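Local coordinates for protein dimethyladenosine transferase, putative (Plasmodium falciparum, PDB 2H1R) that probably transfers methyl groups from S-adenosyl-L-methionine to adenines of ribosomal RNA, at residues K81-C84 with L85-Y89; L138-Q141 with K142-E146; L149-V152 with G153-N156; N156-R159 with L160-N163. One frame throughout, in Å; residues are numbered along the deposited sequence.

Interaction 1: residues K81-C84 with L85-Y89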
ATOM      1  N   LYS A  81       1.813 -19.515 -22.034  1.00 34.76           N
ATOM      2  CA  LYS A  81       2.858 -19.305 -23.040  1.00 35.43           C
ATOM      3  C   LYS A  81       2.461 -19.867 -24.402  1.00 35.32           C
ATOM      4  O   LYS A  81       2.471 -19.144 -25.383  1.00 35.38           O
ATOM      5  CB  LYS A  81       4.164 -19.928 -22.568  1.00 36.16           C
ATOM      6  CG  LYS A  81       5.260 -18.917 -22.259  1.00 38.11           C
ATOM      7  CD  LYS A  81       6.214 -18.737 -23.474  1.00 43.14           C
ATOM      8  CE  LYS A  81       6.103 -17.356 -24.180  1.00 44.09           C
ATOM      9  NZ  LYS A  81       4.787 -17.125 -24.901  1.00 42.24           N
ATOM     10  N   LYS A  82       2.071 -21.142 -24.456  1.00 35.43           N
ATOM     11  CA  LYS A  82       1.587 -21.751 -25.712  1.00 35.56           C
ATOM     12  C   LYS A  82       0.408 -21.011 -26.301  1.00 34.52           C
ATOM     13  O   LYS A  82       0.342 -20.784 -27.523  1.00 34.28           O
ATOM     14  CB  LYS A  82       1.196 -23.217 -25.504  1.00 36.13           C
ATOM     15  CG  LYS A  82       2.407 -24.125 -25.398  1.00 40.51           C
ATOM     16  CD  LYS A  82       2.026 -25.522 -24.911  1.00 44.33           C
ATOM     17  CE  LYS A  82       3.287 -26.311 -24.585  1.00 47.60           C
ATOM     18  NZ  LYS A  82       2.955 -27.518 -23.761  1.00 49.43           N
ATOM     19  N   ARG A  83      -0.531 -20.646 -25.436  1.00 32.76           N
ATOM     20  CA  ARG A  83      -1.720 -19.934 -25.854  1.00 32.62           C
ATOM     21  C   ARG A  83      -1.388 -18.597 -26.510  1.00 32.13           C
ATOM     22  O   ARG A  83      -1.900 -18.280 -27.582  1.00 32.54           O
ATOM     23  CB  ARG A  83      -2.633 -19.686 -24.657  1.00 31.93           C
ATOM     24  CG  ARG A  83      -3.900 -18.979 -25.041  1.00 32.60           C
ATOM     25  CD  ARG A  83      -4.717 -18.618 -23.843  1.00 30.71           C
ATOM     26  NE  ARG A  83      -5.913 -17.929 -24.290  1.00 32.49           N
ATOM     27  CZ  ARG A  83      -6.909 -17.596 -23.499  1.00 29.62           C
ATOM     28  NH1 ARG A  83      -6.857 -17.893 -22.208  1.00 30.04           N
ATOM     29  NH2 ARG A  83      -7.953 -16.955 -24.014  1.00 32.48           N
ATOM     30  N   CYS A  84      -0.548 -17.814 -25.845  1.00 31.92           N
ATOM     31  CA  CYS A  84      -0.205 -16.477 -26.338  1.00 32.39           C
ATOM     32  C   CYS A  84       0.560 -16.553 -27.681  1.00 32.51           C
ATOM     33  O   CYS A  84       0.245 -15.816 -28.612  1.00 32.66           O
ATOM     34  CB  CYS A  84       0.563 -15.719 -25.261  1.00 31.74           C
ATOM     35  SG  CYS A  84      -0.510 -15.375 -23.774  1.00 33.99           S
ATOM     36  N   LEU A  85       1.532 -17.458 -27.764  1.00 33.74           N
ATOM     37  CA  LEU A  85       2.268 -17.723 -29.008  1.00 35.57           C
ATOM     38  C   LEU A  85       1.299 -18.059 -30.130  1.00 36.10           C
ATOM     39  O   LEU A  85       1.340 -17.446 -31.199  1.00 35.58           O
ATOM     40  CB  LEU A  85       3.274 -18.863 -28.812  1.00 35.71           C
ATOM     41  CG  LEU A  85       4.574 -18.552 -28.056  1.00 37.81           C
ATOM     42  CD1 LEU A  85       5.321 -19.814 -27.658  1.00 39.01           C
ATOM     43  CD2 LEU A  85       5.485 -17.644 -28.908  1.00 39.84           C
ATOM     44  N   TYR A  86       0.390 -18.997 -29.855  1.00 37.09           N
ATOM     45  CA  TYR A  86      -0.650 -19.415 -30.803  1.00 37.78           C
ATOM     46  C   TYR A  86      -1.494 -18.279 -31.347  1.00 37.83           C
ATOM     47  O   TYR A  86      -1.891 -18.287 -32.542  1.00 37.51           O
ATOM     48  CB  TYR A  86      -1.584 -20.454 -30.164  1.00 39.84           C
ATOM     49  CG  TYR A  86      -2.581 -21.032 -31.142  1.00 41.62           C
ATOM     50  CD1 TYR A  86      -2.200 -22.041 -32.023  1.00 44.07           C
ATOM     51  CD2 TYR A  86      -3.893 -20.557 -31.203  1.00 43.54           C
ATOM     52  CE1 TYR A  86      -3.109 -22.575 -32.947  1.00 45.46           C
ATOM     53  CE2 TYR A  86      -4.816 -21.086 -32.118  1.00 45.07           C
ATOM     54  CZ  TYR A  86      -4.409 -22.101 -32.985  1.00 45.05           C
ATOM     55  OH  TYR A  86      -5.299 -22.653 -33.894  1.00 45.13           O
ATOM     56  N   GLU A  87      -1.823 -17.323 -30.483  1.00 36.38           N
ATOM     57  CA  GLU A  87      -2.634 -16.198 -30.922  1.00 36.64           C
ATOM     58  C   GLU A  87      -1.798 -15.094 -31.578  1.00 35.29           C
ATOM     59  O   GLU A  87      -2.336 -14.066 -31.967  1.00 36.64           O
ATOM     60  CB  GLU A  87      -3.495 -15.649 -29.773  1.00 37.25           C
ATOM     61  CG  GLU A  87      -4.432 -16.719 -29.192  1.00 38.37           C
ATOM     62  CD  GLU A  87      -5.263 -16.236 -28.014  1.00 39.45           C
ATOM     63  OE1 GLU A  87      -5.492 -15.004 -27.904  1.00 42.26           O
ATOM     64  OE2 GLU A  87      -5.716 -17.105 -27.211  1.00 41.98           O
ATOM     65  N   GLY A  88      -0.494 -15.316 -31.696  1.00 34.17           N
ATOM     66  CA  GLY A  88       0.403 -14.393 -32.440  1.00 32.93           C
ATOM     67  C   GLY A  88       1.133 -13.361 -31.600  1.00 31.59           C
ATOM     68  O   GLY A  88       1.614 -12.357 -32.140  1.00 31.52           O
ATOM     69  N   TYR A  89       1.205 -13.582 -30.282  1.00 29.99           N
ATOM     70  CA  TYR A  89       1.875 -12.650 -29.376  1.00 29.43           C
ATOM     71  C   TYR A  89       3.214 -13.199 -28.953  1.00 29.20           C
ATOM     72  O   TYR A  89       3.313 -14.257 -28.307  1.00 29.01           O
ATOM     73  CB  TYR A  89       1.019 -12.291 -28.139  1.00 29.44           C
ATOM     74  CG  TYR A  89      -0.397 -11.859 -28.469  1.00 29.15           C
ATOM     75  CD1 TYR A  89      -0.647 -10.653 -29.129  1.00 29.43           C
ATOM     76  CD2 TYR A  89      -1.488 -12.637 -28.102  1.00 28.74           C
ATOM     77  CE1 TYR A  89      -1.947 -10.256 -29.427  1.00 29.48           C
ATOM     78  CE2 TYR A  89      -2.779 -12.245 -28.400  1.00 28.48           C
ATOM     79  CZ  TYR A  89      -3.000 -11.068 -29.079  1.00 29.67           C
ATOM     80  OH  TYR A  89      -4.280 -10.672 -29.367  1.00 31.38           O
TER
HETATM   81  O   HOH W   1       5.120 -14.678 -26.254  1.00 37.36           O
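Arg83 and Glu87 form a salt bridge one turn apart at the end of helix 74-86. Arg83 NE gives its hydrogen to Glu87 OE2 at 3.0 Å, and the bond is nearly straight at 168°. The oxygen lies at the edge of the guanidinium, almost in its plane. On the acid it is met on the syn side, somewhat out of the carboxylate plane, which is turned 56° from the guanidinium. The arginine chain is extended from CG to NE and starts with CG anti to the backbone N (chi1 -179°), which carries NE along the helix to the acid. The other end of the guanidinium is held too: NH1 bonds to Asn55 OD1 and Thr53 O.

Water links the second pair of polar groups. Lys81 NZ donates to a water at 2.8 Å, and the same water donates to Tyr89 O. The lysine chain is bent at three torsions, and its NZ passes 3.5 Å from Leu85 CG.

Backbone bonds close the helix. Leu85 N reaches Lys81 O at 3.1 Å, and Tyr86 N reaches Lys82 O at 2.9 Å. Glu87 N bonds chiefly to Arg83 O at 3.1 Å and only weakly to Cys84 O.

Apolar contact is slight. Cys84 CB and Tyr89 CB stand 4.5 Å apart, and both side chains also touch Leu61. Tyr89 N bonds back into the last turn, to Cys84 O at 2.9 Å. With the positive phi of Gly88 this makes a Schellman motif, here ending the helix of the beta-alpha-beta unit between strands 66-70 and 92-93.

Interaction 2: residues L138-Q141 with K142-E146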
ATOM      1  N   LEU A 138      -5.869  -3.931  -8.905  1.00 20.18           N
ATOM      2  CA  LEU A 138      -5.639  -5.053  -7.980  1.00 21.02           C
ATOM      3  C   LEU A 138      -6.964  -5.630  -7.493  1.00 21.37           C
ATOM      4  O   LEU A 138      -7.833  -4.878  -7.063  1.00 21.97           O
ATOM      5  CB  LEU A 138      -4.756  -4.603  -6.788  1.00 20.89           C
ATOM      6  CG  LEU A 138      -3.366  -3.953  -7.083  1.00 22.76           C
ATOM      7  CD1 LEU A 138      -2.730  -3.280  -5.847  1.00 25.35           C
ATOM      8  CD2 LEU A 138      -2.393  -4.911  -7.671  1.00 23.42           C
ATOM      9  N   MET A 139      -7.102  -6.951  -7.532  1.00 22.69           N
ATOM     10  CA  MET A 139      -8.287  -7.588  -6.963  1.00 25.64           C
ATOM     11  C   MET A 139      -7.963  -8.202  -5.594  1.00 24.88           C
ATOM     12  O   MET A 139      -6.975  -8.927  -5.439  1.00 25.55           O
ATOM     13  CB  MET A 139      -8.879  -8.594  -7.941  1.00 25.10           C
ATOM     14  CG  MET A 139     -10.035  -9.386  -7.395  1.00 27.00           C
ATOM     15  SD  MET A 139     -10.887 -10.164  -8.765  1.00 32.65           S
ATOM     16  CE  MET A 139      -9.843 -11.557  -9.036  1.00 32.94           C
ATOM     17  N   PHE A 140      -8.757  -7.824  -4.598  1.00 26.07           N
ATOM     18  CA  PHE A 140      -8.586  -8.312  -3.225  1.00 27.04           C
ATOM     19  C   PHE A 140      -9.895  -8.886  -2.701  1.00 27.98           C
ATOM     20  O   PHE A 140     -10.978  -8.464  -3.089  1.00 28.18           O
ATOM     21  CB  PHE A 140      -8.184  -7.169  -2.263  1.00 26.43           C
ATOM     22  CG  PHE A 140      -6.827  -6.551  -2.523  1.00 25.74           C
ATOM     23  CD1 PHE A 140      -5.662  -7.174  -2.079  1.00 25.73           C
ATOM     24  CD2 PHE A 140      -6.728  -5.299  -3.120  1.00 27.15           C
ATOM     25  CE1 PHE A 140      -4.410  -6.604  -2.291  1.00 24.48           C
ATOM     26  CE2 PHE A 140      -5.473  -4.698  -3.337  1.00 25.92           C
ATOM     27  CZ  PHE A 140      -4.300  -5.367  -2.916  1.00 25.22           C
ATOM     28  N   GLN A 141      -9.800  -9.808  -1.754  1.00 29.63           N
ATOM     29  CA  GLN A 141     -10.981 -10.209  -0.991  1.00 31.86           C
ATOM     30  C   GLN A 141     -11.679  -8.958  -0.423  1.00 32.19           C
ATOM     31  O   GLN A 141     -10.999  -7.998  -0.035  1.00 32.35           O
ATOM     32  CB  GLN A 141     -10.549 -11.199   0.092  1.00 31.93           C
ATOM     33  CG  GLN A 141     -11.616 -12.184   0.515  1.00 34.07           C
ATOM     34  CD  GLN A 141     -11.101 -13.227   1.505  1.00 34.65           C
ATOM     35  OE1 GLN A 141     -10.271 -14.070   1.162  1.00 37.58           O
ATOM     36  NE2 GLN A 141     -11.629 -13.197   2.729  1.00 39.35           N
ATOM     37  N   LYS A 142     -13.022  -8.945  -0.407  1.00 32.01           N
ATOM     38  CA  LYS A 142     -13.816  -7.740  -0.133  1.00 33.61           C
ATOM     39  C   LYS A 142     -13.431  -6.991   1.148  1.00 33.59           C
ATOM     40  O   LYS A 142     -13.408  -5.756   1.177  1.00 33.89           O
ATOM     41  CB  LYS A 142     -15.309  -8.088  -0.054  1.00 34.16           C
ATOM     42  CG  LYS A 142     -16.243  -6.893   0.204  1.00 34.67           C
ATOM     43  CD  LYS A 142     -17.719  -7.328   0.384  1.00 35.98           C
ATOM     44  CE  LYS A 142     -18.004  -7.871   1.802  1.00 41.08           C
ATOM     45  NZ  LYS A 142     -19.401  -8.429   1.890  1.00 41.82           N
ATOM     46  N   GLU A 143     -13.157  -7.764   2.190  1.00 33.95           N
ATOM     47  CA  GLU A 143     -12.942  -7.242   3.546  1.00 34.22           C
ATOM     48  C   GLU A 143     -11.646  -6.400   3.539  1.00 32.77           C
ATOM     49  O   GLU A 143     -11.612  -5.275   4.086  1.00 33.07           O
ATOM     50  CB  GLU A 143     -12.848  -8.408   4.550  1.00 34.92           C
ATOM     51  CG  GLU A 143     -14.001  -9.504   4.523  1.00 38.98           C
ATOM     52  CD  GLU A 143     -14.102 -10.385   3.243  1.00 40.33           C
ATOM     53  OE1 GLU A 143     -14.794  -9.987   2.298  1.00 42.34           O
ATOM     54  OE2 GLU A 143     -13.542 -11.503   3.190  1.00 42.71           O
ATOM     55  N   PHE A 144     -10.615  -6.918   2.864  1.00 30.91           N
ATOM     56  CA  PHE A 144      -9.336  -6.205   2.763  1.00 28.84           C
ATOM     57  C   PHE A 144      -9.480  -4.933   1.944  1.00 27.51           C
ATOM     58  O   PHE A 144      -9.019  -3.883   2.348  1.00 25.90           O
ATOM     59  CB  PHE A 144      -8.231  -7.099   2.193  1.00 29.08           C
ATOM     60  CG  PHE A 144      -6.874  -6.446   2.206  1.00 28.72           C
ATOM     61  CD1 PHE A 144      -6.060  -6.526   3.329  1.00 29.74           C
ATOM     62  CD2 PHE A 144      -6.414  -5.734   1.110  1.00 28.23           C
ATOM     63  CE1 PHE A 144      -4.805  -5.912   3.345  1.00 29.64           C
ATOM     64  CE2 PHE A 144      -5.153  -5.122   1.132  1.00 29.81           C
ATOM     65  CZ  PHE A 144      -4.360  -5.202   2.249  1.00 28.57           C
ATOM     66  N   ALA A 145     -10.117  -5.032   0.778  1.00 25.95           N
ATOM     67  CA  ALA A 145     -10.405  -3.846  -0.018  1.00 27.19           C
ATOM     68  C   ALA A 145     -11.222  -2.794   0.728  1.00 27.15           C
ATOM     69  O   ALA A 145     -10.977  -1.617   0.537  1.00 26.73           O
ATOM     70  CB  ALA A 145     -11.064  -4.224  -1.314  1.00 26.36           C
ATOM     71  N   GLU A 146     -12.191  -3.201   1.565  1.00 28.14           N
ATOM     72  CA  GLU A 146     -13.011  -2.203   2.298  1.00 29.95           C
ATOM     73  C   GLU A 146     -12.110  -1.370   3.234  1.00 27.93           C
ATOM     74  O   GLU A 146     -12.306  -0.181   3.383  1.00 27.21           O
ATOM     75  CB  GLU A 146     -14.075  -2.846   3.195  1.00 30.39           C
ATOM     76  CG  GLU A 146     -15.355  -3.455   2.609  1.00 34.83           C
ATOM     77  CD  GLU A 146     -16.174  -4.083   3.768  1.00 34.98           C
ATOM     78  OE1 GLU A 146     -16.373  -3.383   4.818  1.00 40.44           O
ATOM     79  OE2 GLU A 146     -16.571  -5.282   3.674  1.00 41.95           O
TER
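The Phe140 ring has Phe144 over one face. Phe144 CD2 lies 3.6 Å above that face, offset toward the rim, and is 3.6 Å from Phe140 CD1. The two planes make an angle of 43° and the centroids are 4.9 Å apart, so the pair is oblique. Phe144 CE2 follows along the same side and meets Phe140 CE1. Both rings also touch Ser119 of helix 119-128. The first torsions differ: CG of Phe140 is anti to its carbonyl carbon (chi1 -65°), while CG of Phe144 is anti to the backbone N. Together they bring the CD2 and CE2 side of Phe144 to the Phe140 ring across the bend.

The second flat pair is polar. Gln141 NE2 donates to Glu143 OE2 at 2.6 Å. The oxygen lies in the amide plane, and the amide nitrogen sits nearly on the line of the C-O bond. The glutamine chain is extended beyond CG, whereas the glutamate folds back at chi2 to meet it.

This is the junction where strand 135-141 of the class I methyltransferase sheet passes without a gap into helix 142-148, the axes of the two short segments lying at 113°. Gln141 is the N-cap residue. Phe140 comes within about 7 Å of Asn113, a predicted S-adenosyl-L-methionine site, measured between side chains.

Gln141 O starts the helix bonding. It accepts from Ala145 N at 3.2 Å in a nearly straight bond, and weakly from Phe144 N. Ala145 CB packs 4.2 Å from Phe140 CB and also touches Val190 of the antiparallel neighbour strand 189-196.

Interaction 3: residues L149-V152 with G153-N156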
ATOM      1  N   LEU A 149     -10.147   1.162   1.383  1.00 23.09           N
ATOM      2  CA  LEU A 149     -11.084   2.180   0.924  1.00 24.14           C
ATOM      3  C   LEU A 149     -11.785   2.889   2.103  1.00 24.19           C
ATOM      4  O   LEU A 149     -12.645   3.734   1.909  1.00 25.28           O
ATOM      5  CB  LEU A 149     -12.158   1.523   0.023  1.00 24.06           C
ATOM      6  CG  LEU A 149     -11.646   1.061  -1.364  1.00 25.73           C
ATOM      7  CD1 LEU A 149     -12.666   0.116  -2.051  1.00 30.08           C
ATOM      8  CD2 LEU A 149     -11.363   2.242  -2.197  1.00 25.75           C
ATOM      9  N   ALA A 150     -11.425   2.528   3.315  1.00 24.42           N
ATOM     10  CA  ALA A 150     -12.126   3.076   4.501  1.00 24.10           C
ATOM     11  C   ALA A 150     -12.212   4.599   4.629  1.00 24.35           C
ATOM     12  O   ALA A 150     -11.291   5.370   4.244  1.00 24.45           O
ATOM     13  CB  ALA A 150     -11.629   2.414   5.753  1.00 22.57           C
ATOM     14  N   ASN A 151     -13.351   5.065   5.152  1.00 23.37           N
ATOM     15  CA  ASN A 151     -13.522   6.496   5.419  1.00 23.83           C
ATOM     16  C   ASN A 151     -12.924   6.901   6.767  1.00 22.26           C
ATOM     17  O   ASN A 151     -12.938   6.137   7.731  1.00 19.99           O
ATOM     18  CB  ASN A 151     -15.004   6.889   5.406  1.00 24.80           C
ATOM     19  CG  ASN A 151     -15.699   6.505   4.110  1.00 30.41           C
ATOM     20  OD1 ASN A 151     -16.634   5.708   4.120  1.00 35.79           O
ATOM     21  ND2 ASN A 151     -15.249   7.066   2.999  1.00 34.03           N
ATOM     22  N   VAL A 152     -12.417   8.127   6.816  1.00 21.94           N
ATOM     23  CA  VAL A 152     -11.814   8.659   8.052  1.00 20.90           C
ATOM     24  C   VAL A 152     -12.882   8.681   9.157  1.00 20.29           C
ATOM     25  O   VAL A 152     -14.024   9.087   8.920  1.00 20.06           O
ATOM     26  CB  VAL A 152     -11.191  10.034   7.820  1.00 22.23           C
ATOM     27  CG1 VAL A 152     -12.214  11.016   7.313  1.00 26.54           C
ATOM     28  CG2 VAL A 152     -10.493  10.599   9.102  1.00 20.69           C
ATOM     29  N   GLY A 153     -12.527   8.185  10.330  1.00 19.75           N
ATOM     30  CA  GLY A 153     -13.455   8.197  11.455  1.00 19.54           C
ATOM     31  C   GLY A 153     -14.323   6.938  11.571  1.00 19.14           C
ATOM     32  O   GLY A 153     -14.881   6.701  12.642  1.00 18.79           O
ATOM     33  N   ASP A 154     -14.422   6.126  10.509  1.00 18.65           N
ATOM     34  CA  ASP A 154     -15.106   4.782  10.580  1.00 18.90           C
ATOM     35  C   ASP A 154     -14.245   3.800  11.341  1.00 20.01           C
ATOM     36  O   ASP A 154     -13.005   3.929  11.352  1.00 19.06           O
ATOM     37  CB  ASP A 154     -15.485   4.224   9.197  1.00 18.65           C
ATOM     38  CG  ASP A 154     -16.612   5.019   8.490  1.00 22.41           C
ATOM     39  OD1 ASP A 154     -17.207   5.953   9.072  1.00 23.72           O
ATOM     40  OD2 ASP A 154     -16.944   4.673   7.327  1.00 22.90           O
ATOM     41  N   SER A 155     -14.866   2.824  12.025  1.00 18.46           N
ATOM     42  CA  SER A 155     -14.094   1.941  12.894  1.00 19.60           C
ATOM     43  C   SER A 155     -13.154   1.004  12.143  1.00 19.20           C
ATOM     44  O   SER A 155     -12.246   0.446  12.756  1.00 19.27           O
ATOM     45  CB  SER A 155     -15.002   1.132  13.834  1.00 19.69           C
ATOM     46  OG  SER A 155     -15.676   2.010  14.723  1.00 19.84           O
ATOM     47  N   ASN A 156     -13.367   0.832  10.845  1.00 19.54           N
ATOM     48  CA  ASN A 156     -12.438  -0.037  10.040  1.00 21.06           C
ATOM     49  C   ASN A 156     -11.308   0.799   9.392  1.00 20.56           C
ATOM     50  O   ASN A 156     -10.519   0.289   8.583  1.00 22.53           O
ATOM     51  CB  ASN A 156     -13.185  -0.865   8.959  1.00 19.85           C
ATOM     52  CG  ASN A 156     -13.835   0.009   7.908  1.00 21.55           C
ATOM     53  OD1 ASN A 156     -14.173   1.176   8.158  1.00 21.74           O
ATOM     54  ND2 ASN A 156     -14.003  -0.543   6.696  1.00 26.44           N
TER
HETATM   55  O   HOH W   2     -15.126   3.040   6.064  1.00 23.61           O
HETATM   56  O   HOH W   3     -16.714   8.515   9.740  1.00 24.76           O
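Asp154 OD2 takes a hydrogen from a water at 2.8 Å that three groups of the loop share. The water accepts from Asn151 N at 2.8 Å and donates a second time, to Asn156 OD1 at 3.0 Å. It therefore ties the backbone of 149-152 to two side chains of 153-156. The other carboxylate oxygen, Asp154 OD1, has its own water at 2.7 Å. That water also donates to Val152 O, so one oxygen of the acid is linked by water to Asn151 N and the other to Val152 O.

Direct contacts are fewer. Asp154 N donates to Asn151 O at 3.1 Å. The N-H comes from well above the carbonyl plane and is not on a lone pair. The side chains of Asn151 and Asp154 lie alongside each other and point the same way, with Asn151 CB 3.5 Å from Asp154 OD2. Ala150 CB rests against Asn156, whose CG sits between its own N and carbonyl carbon (chi1 64°). That torsion turns OD1 back over the methyl, at 3.7 Å from Ala150 CB.

From outside the loop, Arg220 NH2 bonds to Gly153 O and Ser155 OG, and Lys219 NZ to Ser155 O. Gly153 has positive phi, where a CB would clash with Val152 O. Residues Asn151 to Asp154 form a type II beta turn, with glycine at its third position, in the surface loop between helices 142-148 and 159-167.

Interaction 4: residues N156-R159 with L160-N163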
ATOM      1  N   ASN A 156     -13.367   0.832  10.845  1.00 19.54           N
ATOM      2  CA  ASN A 156     -12.438  -0.037  10.040  1.00 21.06           C
ATOM      3  C   ASN A 156     -11.308   0.799   9.392  1.00 20.56           C
ATOM      4  O   ASN A 156     -10.519   0.289   8.583  1.00 22.53           O
ATOM      5  CB  ASN A 156     -13.185  -0.865   8.959  1.00 19.85           C
ATOM      6  CG  ASN A 156     -13.835   0.009   7.908  1.00 21.55           C
ATOM      7  OD1 ASN A 156     -14.173   1.176   8.158  1.00 21.74           O
ATOM      8  ND2 ASN A 156     -14.003  -0.543   6.696  1.00 26.44           N
ATOM      9  N   TYR A 157     -11.212   2.065   9.754  1.00 20.70           N
ATOM     10  CA  TYR A 157     -10.134   2.955   9.233  1.00 19.81           C
ATOM     11  C   TYR A 157      -8.876   2.680  10.044  1.00 20.43           C
ATOM     12  O   TYR A 157      -8.931   2.656  11.258  1.00 18.23           O
ATOM     13  CB  TYR A 157     -10.618   4.389   9.363  1.00 22.16           C
ATOM     14  CG  TYR A 157      -9.686   5.487   8.905  1.00 21.93           C
ATOM     15  CD1 TYR A 157      -9.463   5.720   7.549  1.00 22.48           C
ATOM     16  CD2 TYR A 157      -9.057   6.311   9.838  1.00 21.95           C
ATOM     17  CE1 TYR A 157      -8.649   6.790   7.115  1.00 24.12           C
ATOM     18  CE2 TYR A 157      -8.255   7.371   9.423  1.00 23.94           C
ATOM     19  CZ  TYR A 157      -8.025   7.574   8.061  1.00 24.46           C
ATOM     20  OH  TYR A 157      -7.218   8.622   7.655  1.00 26.82           O
ATOM     21  N   SER A 158      -7.743   2.432   9.372  1.00 20.06           N
ATOM     22  CA  SER A 158      -6.579   1.861  10.071  1.00 20.02           C
ATOM     23  C   SER A 158      -5.249   2.409   9.521  1.00 18.86           C
ATOM     24  O   SER A 158      -5.249   3.244   8.582  1.00 16.95           O
ATOM     25  CB  SER A 158      -6.603   0.328   9.997  1.00 20.09           C
ATOM     26  OG  SER A 158      -6.273  -0.098   8.676  1.00 24.15           O
ATOM     27  N   ARG A 159      -4.156   1.948  10.118  1.00 18.63           N
ATOM     28  CA  ARG A 159      -2.799   2.306   9.645  1.00 19.04           C
ATOM     29  C   ARG A 159      -2.653   1.916   8.166  1.00 19.93           C
ATOM     30  O   ARG A 159      -2.133   2.695   7.376  1.00 20.31           O
ATOM     31  CB  ARG A 159      -1.765   1.596  10.488  1.00 19.20           C
ATOM     32  CG  ARG A 159      -0.298   1.920  10.100  1.00 20.04           C
ATOM     33  CD  ARG A 159       0.661   1.252  11.046  1.00 21.23           C
ATOM     34  NE  ARG A 159       0.327  -0.156  11.270  1.00 27.25           N
ATOM     35  CZ  ARG A 159       0.849  -1.169  10.585  1.00 30.38           C
ATOM     36  NH1 ARG A 159       0.464  -2.411  10.848  1.00 32.85           N
ATOM     37  NH2 ARG A 159       1.763  -0.954   9.645  1.00 28.12           N
ATOM     38  N   LEU A 160      -3.178   0.753   7.780  1.00 21.11           N
ATOM     39  CA  LEU A 160      -3.166   0.350   6.358  1.00 22.63           C
ATOM     40  C   LEU A 160      -3.754   1.415   5.478  1.00 21.63           C
ATOM     41  O   LEU A 160      -3.148   1.820   4.460  1.00 21.49           O
ATOM     42  CB  LEU A 160      -3.969  -0.950   6.136  1.00 23.93           C
ATOM     43  CG  LEU A 160      -4.400  -1.233   4.684  1.00 23.79           C
ATOM     44  CD1 LEU A 160      -3.162  -1.525   3.808  1.00 26.55           C
ATOM     45  CD2 LEU A 160      -5.411  -2.401   4.613  1.00 24.39           C
ATOM     46  N   THR A 161      -4.957   1.872   5.845  1.00 20.99           N
ATOM     47  CA  THR A 161      -5.656   2.890   5.092  1.00 19.59           C
ATOM     48  C   THR A 161      -4.856   4.150   4.910  1.00 20.63           C
ATOM     49  O   THR A 161      -4.799   4.696   3.793  1.00 20.24           O
ATOM     50  CB  THR A 161      -7.039   3.290   5.723  1.00 20.47           C
ATOM     51  OG1 THR A 161      -7.711   2.124   6.228  1.00 19.04           O
ATOM     52  CG2 THR A 161      -7.867   3.985   4.694  1.00 20.43           C
ATOM     53  N   ILE A 162      -4.248   4.642   5.984  1.00 20.21           N
ATOM     54  CA  ILE A 162      -3.509   5.891   5.857  1.00 21.80           C
ATOM     55  C   ILE A 162      -2.230   5.697   5.015  1.00 19.83           C
ATOM     56  O   ILE A 162      -1.920   6.556   4.194  1.00 20.91           O
ATOM     57  CB  ILE A 162      -3.227   6.561   7.216  1.00 22.30           C
ATOM     58  CG1 ILE A 162      -4.541   6.949   7.887  1.00 22.64           C
ATOM     59  CG2 ILE A 162      -2.418   7.864   7.028  1.00 23.66           C
ATOM     60  CD1 ILE A 162      -4.369   7.732   9.249  1.00 25.13           C
ATOM     61  N   ASN A 163      -1.536   4.582   5.202  1.00 20.76           N
ATOM     62  CA  ASN A 163      -0.380   4.216   4.335  1.00 21.43           C
ATOM     63  C   ASN A 163      -0.704   4.268   2.868  1.00 22.75           C
ATOM     64  O   ASN A 163      -0.022   4.964   2.072  1.00 23.23           O
ATOM     65  CB  ASN A 163       0.195   2.874   4.721  1.00 22.96           C
ATOM     66  CG  ASN A 163       1.121   2.984   5.903  1.00 25.75           C
ATOM     67  OD1 ASN A 163       1.724   4.021   6.107  1.00 36.30           O
ATOM     68  ND2 ASN A 163       1.220   1.952   6.691  1.00 26.71           N
TER
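Tyr157 packs against Thr161 and Ile162 in the tight, buried part of this contact. The tyrosine crosses both side chains at about a right angle. Thr161 CG2 touches Tyr157 CD1 at 3.7 Å. Ile162 CG1 meets Tyr157 CZ at 3.5 Å and comes closer still to Tyr157 OH, at 3.2 Å. With CG anti to the backbone N (chi1 180°), the ring reaches along the first turn of the helix. Its hydroxyl bonds to Leu277 O.

Ser158 is the N-cap. Its O accepts from Ile162 N at 3.1 Å, and its N donates back to Thr161 OG1 at 3.2 Å. That hydroxyl is also hydrogen-bonded to Arg147 O, so it joins the cap to the preceding helix.

The looser side is at Arg159, which is partly exposed, beside the buried Asn163. The two run side by side, but their nearest side-chain approach is Arg159 CG to Asn163 ND2 at 3.7 Å. The guanidinium and amide planes are 78° apart. Asp209 OD1 binds both, by a salt bridge with Arg159 NH2 and a hydrogen bond from Asn163 ND2.

Helix 159-167 thus begins between helix 142-148, touched by Leu160, and helices 205-216 and 279-291, both touched by Ile162.

The four contacts follow one another along the chain, all in the rRNA adenine dimethylase part of a longer protein. Interaction 1 stands apart, at the end of helix 74-86 near the outermost strand 92-93; its centre is about 31 Å from that of interaction 2 and 44 Å from that of interaction 3. Interactions 2, 3 and 4 form one continuous neighbourhood. Interactions 3 and 4 share Asn156, and their centres are about 8 Å apart. Phe144 and Leu160 join interactions 2 and 4. Residues 138-163 thus lead from strand 135-141 of the methyltransferase sheet, through helix 142-148 and a loop, to helix 159-167, which packs on helices 205-216 and 279-291.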